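Local coordinates for protein superoxide dismutase [Mn], mitochondrial (Saccharomyces cerevisiae S288C, PDB 4F6E) that converts superoxide radicals into hydrogen peroxide and molecular oxygen with one manganese ion per subunit, serving as a mitochondrial antioxidant enzyme, at residues Pro16-Ser19 and Gly20-Glu24; Asn87-Pro90 and Glu91-Gly95. The protein carries 2 engineered substitutions. All blocks are in the same frame, centred on the assembly; numbering follows the deposited sequence.

Contact 1. Residues Pro16-Ser19 and Gly20-Glu24; sequences PYIS and GQINE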
loop_
_atom_site.group_PDB
_atom_site.type_symbol
_atom_site.label_atom_id
_atom_site.label_comp_id
_atom_site.label_asym_id
_atom_site.label_seq_id
_atom_site.Cartn_x
_atom_site.Cartn_y
_atom_site.Cartn_z
ATOM N N PRO A 16 -11.625 -6.403 34.610
ATOM C CA PRO A 16 -12.330 -5.317 33.923
ATOM C C PRO A 16 -11.524 -4.751 32.750
ATOM O O PRO A 16 -11.908 -3.729 32.181
ATOM C CB PRO A 16 -12.450 -4.257 35.024
ATOM C CG PRO A 16 -11.211 -4.437 35.819
ATOM C CD PRO A 16 -10.881 -5.914 35.789
ATOM N N TYR A 17 -10.421 -5.402 32.386
ATOM C CA TYR A 17 -9.505 -4.825 31.419
ATOM C C TYR A 17 -10.057 -4.908 30.001
ATOM O O TYR A 17 -9.955 -3.955 29.228
ATOM C CB TYR A 17 -8.132 -5.503 31.537
ATOM C CG TYR A 17 -7.636 -5.508 32.968
ATOM C CD1 TYR A 17 -7.226 -4.330 33.582
ATOM C CD2 TYR A 17 -7.610 -6.682 33.715
ATOM C CE1 TYR A 17 -6.799 -4.324 34.898
ATOM C CE2 TYR A 17 -7.176 -6.686 35.020
ATOM C CZ TYR A 17 -6.772 -5.505 35.603
ATOM O OH TYR A 17 -6.347 -5.503 36.909
ATOM N N ILE A 18 -10.658 -6.048 29.668
ATOM C CA ILE A 18 -11.397 -6.201 28.422
ATOM C C ILE A 18 -12.779 -6.728 28.758
ATOM O O ILE A 18 -12.915 -7.769 29.410
ATOM C CB ILE A 18 -10.714 -7.193 27.456
ATOM C CG1 ILE A 18 -9.318 -6.707 27.080
ATOM C CG2 ILE A 18 -11.564 -7.363 26.210
ATOM C CD1 ILE A 18 -8.594 -7.662 26.114
ATOM N N SER A 19 -13.812 -6.002 28.342
ATOM C CA SER A 19 -15.162 -6.354 28.765
ATOM C C SER A 19 -15.643 -7.649 28.114
ATOM O O SER A 19 -15.259 -7.981 26.979
ATOM C CB SER A 19 -16.126 -5.203 28.473
ATOM O OG SER A 19 -16.696 -5.326 27.184
ATOM N N GLY A 20 -16.453 -8.397 28.857
ATOM C CA GLY A 20 -17.048 -9.619 28.354
ATOM C C GLY A 20 -17.897 -9.392 27.120
ATOM O O GLY A 20 -17.948 -10.249 26.243
ATOM N N GLN A 21 -18.565 -8.240 27.059
ATOM C CA GLN A 21 -19.410 -7.903 25.913
ATOM C C GLN A 21 -18.559 -7.793 24.644
ATOM O O GLN A 21 -18.922 -8.304 23.579
ATOM C CB GLN A 21 -20.153 -6.591 26.177
ATOM C CG GLN A 21 -20.890 -6.541 27.519
ATOM C CD GLN A 21 -22.196 -7.329 27.520
ATOM O OE1 GLN A 21 -22.251 -8.461 28.014
ATOM N NE2 GLN A 21 -23.261 -6.721 26.989
ATOM N N ILE A 22 -17.411 -7.137 24.764
ATOM C CA ILE A 22 -16.457 -7.100 23.657
ATOM C C ILE A 22 -15.978 -8.491 23.253
ATOM O O ILE A 22 -16.061 -8.854 22.081
ATOM C CB ILE A 22 -15.272 -6.160 23.966
ATOM C CG1 ILE A 22 -15.770 -4.710 23.967
ATOM C CG2 ILE A 22 -14.147 -6.342 22.936
ATOM C CD1 ILE A 22 -14.694 -3.692 24.239
ATOM N N ASN A 23 -15.494 -9.283 24.206
ATOM C CA ASN A 23 -15.007 -10.613 23.850
ATOM C C ASN A 23 -16.072 -11.441 23.133
ATOM O O ASN A 23 -15.775 -12.125 22.157
ATOM C CB ASN A 23 -14.500 -11.374 25.076
ATOM C CG ASN A 23 -13.143 -10.897 25.536
ATOM O OD1 ASN A 23 -12.370 -10.327 24.770
ATOM N ND2 ASN A 23 -12.841 -11.142 26.801
ATOM N N GLU A 24 -17.314 -11.363 23.609
ATOM C CA GLU A 24 -18.400 -12.119 22.996
ATOM C C GLU A 24 -18.603 -11.723 21.527
ATOM O O GLU A 24 -18.681 -12.582 20.656
ATOM C CB GLU A 24 -19.704 -11.940 23.782
ATOM C CG GLU A 24 -20.848 -12.785 23.254
ATOM C CD GLU A 24 -22.178 -12.487 23.934
ATOM O OE1 GLU A 24 -22.350 -11.372 24.481
ATOM O OE2 GLU A 24 -23.057 -13.375 23.916
#

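Contact 2. Residues Asn87-Pro90 and Glu91-Gly95; sequences NLAP and ESQGG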
loop_
_atom_site.group_PDB
_atom_site.type_symbol
_atom_site.label_atom_id
_atom_site.label_comp_id
_atom_site.label_asym_id
_atom_site.label_seq_id
_atom_site.Cartn_x
_atom_site.Cartn_y
_atom_site.Cartn_z
ATOM N N ASN A 87 -2.749 -15.546 23.362
ATOM C CA ASN A 87 -1.870 -14.729 24.203
ATOM C C ASN A 87 -2.591 -13.791 25.177
ATOM O O ASN A 87 -2.003 -12.817 25.643
ATOM C CB ASN A 87 -0.680 -14.052 23.446
ATOM C CG ASN A 87 -1.088 -13.006 22.394
ATOM O OD1 ASN A 87 -0.699 -13.119 21.221
ATOM N ND2 ASN A 87 -1.806 -11.956 22.811
ATOM N N LEU A 88 -3.841 -14.132 25.495
ATOM C CA LEU A 88 -4.601 -13.505 26.575
ATOM C C LEU A 88 -4.949 -14.561 27.626
ATOM O O LEU A 88 -5.166 -15.726 27.296
ATOM C CB LEU A 88 -5.898 -12.889 26.040
ATOM C CG LEU A 88 -5.699 -11.777 25.005
ATOM C CD1 LEU A 88 -7.037 -11.313 24.428
ATOM C CD2 LEU A 88 -4.941 -10.607 25.609
ATOM N N ALA A 89 -5.010 -14.156 28.889
ATOM C CA ALA A 89 -5.398 -15.083 29.948
ATOM C C ALA A 89 -5.816 -14.286 31.156
ATOM O O ALA A 89 -5.278 -13.206 31.394
ATOM C CB ALA A 89 -4.237 -16.005 30.304
ATOM N N PRO A 90 -6.774 -14.811 31.929
ATOM C CA PRO A 90 -7.073 -14.124 33.183
ATOM C C PRO A 90 -5.911 -14.242 34.164
ATOM O O PRO A 90 -5.043 -15.104 34.000
ATOM C CB PRO A 90 -8.313 -14.859 33.706
ATOM C CG PRO A 90 -8.301 -16.175 33.036
ATOM C CD PRO A 90 -7.643 -15.976 31.697
ATOM N N GLU A 91 -5.880 -13.364 35.162
ATOM C CA GLU A 91 -4.834 -13.407 36.171
ATOM C C GLU A 91 -4.750 -14.781 36.837
ATOM O O GLU A 91 -3.667 -15.242 37.173
ATOM C CB GLU A 91 -5.040 -12.320 37.232
ATOM C CG GLU A 91 -3.932 -12.306 38.287
ATOM C CD GLU A 91 -4.207 -11.365 39.450
ATOM O OE1 GLU A 91 -5.393 -11.134 39.780
ATOM O OE2 GLU A 91 -3.225 -10.859 40.038
ATOM N N SER A 92 -5.899 -15.432 37.002
ATOM C CA SER A 92 -5.965 -16.750 37.638
ATOM C C SER A 92 -5.221 -17.818 36.841
ATOM O O SER A 92 -4.879 -18.879 37.370
ATOM C CB SER A 92 -7.422 -17.180 37.806
ATOM O OG SER A 92 -8.027 -17.382 36.538
ATOM N N GLN A 93 -4.989 -17.535 35.563
ATOM C CA GLN A 93 -4.301 -18.449 34.663
ATOM C C GLN A 93 -2.955 -17.864 34.258
ATOM O O GLN A 93 -2.348 -18.296 33.274
ATOM C CB GLN A 93 -5.151 -18.722 33.416
ATOM C CG GLN A 93 -6.456 -19.474 33.682
ATOM C CD GLN A 93 -7.316 -19.619 32.430
ATOM O OE1 GLN A 93 -6.860 -19.364 31.313
ATOM N NE2 GLN A 93 -8.569 -20.022 32.616
ATOM N N GLY A 94 -2.500 -16.864 35.008
ATOM C CA GLY A 94 -1.176 -16.310 34.801
ATOM C C GLY A 94 -1.108 -15.069 33.930
ATOM O O GLY A 94 -0.015 -14.576 33.636
ATOM N N GLY A 95 -2.265 -14.561 33.519
ATOM C CA GLY A 95 -2.322 -13.320 32.762
ATOM C C GLY A 95 -1.634 -12.196 33.520
ATOM O O GLY A 95 -1.806 -12.051 34.738
#

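Contact 1. Residues Pro16-Ser19 and Gly20-Glu24
Ser19 caps the N-terminus of helix 20-27, gripping its first turn with both its hydroxyl and its carbonyl where the loop 16-19 runs into the helix. The side chain turns back over the helix start: OG accepts from Ile22 N at 3.1 Å, and the bond is nearly straight, 169° at the hydrogen. A chi1 of 90°, wider than the usual staggered value, swings OG over that amide and also sets it 3.4 Å from Ile22 CG1, so the oxygen rests against the root of an apolar side chain. The carbonyl of the same residue opens the regular helical pattern, Ser19 O accepting from Asn23 N in the carbonyl plane at 3.1 Å. This is the classic serine N-cap, in which a side-chain oxygen serves an amide that has no preceding turn to bond to. At the same helix end Glu15 OE2 takes the Gly20 N-H, and Gln177 holds the loop through Pro16 O and Ser19 N. With an alanine here, Ile22 N would probably be left without its capping acceptor and the start of the helix less firmly held. Ile18 and Asn23 cross at about a right angle. With CG1 of Ile18 beside the backbone N, its CG2 methyl takes the place anti to that N and meets the Asn23 amide, 3.4 Å from Asn23 OD1. The hydrogen bond from Asn23 ND2 to Phe11 O helps fix the rotation of that amide. Ile22 packs on Leu176 and Gln177 of helix 175-178.

Contact 2. Residues Asn87-Pro90 and Glu91-Gly95
Pro90 O is gripped by two backbone amides, Gln93 N at 2.9 Å and Gly95 N, likewise 2.9 Å from the oxygen. They arrive from opposite faces of the carbonyl plane, both well out of it (56° and 47°), which clasps the group between them. A third bond, from Gly94 N to Glu91 O, lies within the same turn. Together the 6→1 bond from Gly95 to Pro90, the 5→2 bond from Gly94 to Glu91 and the positive phi of Gly94 (96°) make a Schellman motif, closing the short 3-10 turn at 91-92 in the loop that follows helix 74-86. Glycine suits both final places: at Gly94 a beta carbon would press on the preceding carbonyl, and at Gly95 it would collide with Ala89 O and Pro90 O. Instead the bare Gly95 CA comes up to Ala89 O in a CH...O contact of 3.3 Å.

The side chain of Gln93 lies obliquely over the proline ring. Its CG stands anti to the carbonyl carbon and the chain then runs extended, bringing the amide against the CG-CD side of the ring: Gln93 OE1 lies 3.5 Å from Pro90 CD, and the amide carbon CD is 3.6 Å from Pro90 CG. Its NE2 donates to the backbone oxygen of the dimethylated lysine at position 8. Ser92 OG touches the same ring at Pro90 CG, 3.7 Å away, and the ring packs further on Trp9 and Leu14.

How the contacts relate
Contact 1 starts a helix and contact 2 reverses the chain beyond the end of another; their centres are 14 Å apart, and their nearest atoms, about 4 Å apart, do not touch. They share neighbours: Trp9 and Leu14 of the N-terminal segment touch both Asn23 and Pro90, and, far along the chain, Val192 touches Tyr17 and hydrogen-bonds with the Ala89 backbone. Their relation to the metal differs. Helix 20-27 carries the manganese ligand His26, and the Ile22 side chain is about 8 Å from the ion. Residues 87-95 lie away from the site, although helix 74-86 just before them supplies the ligand His81.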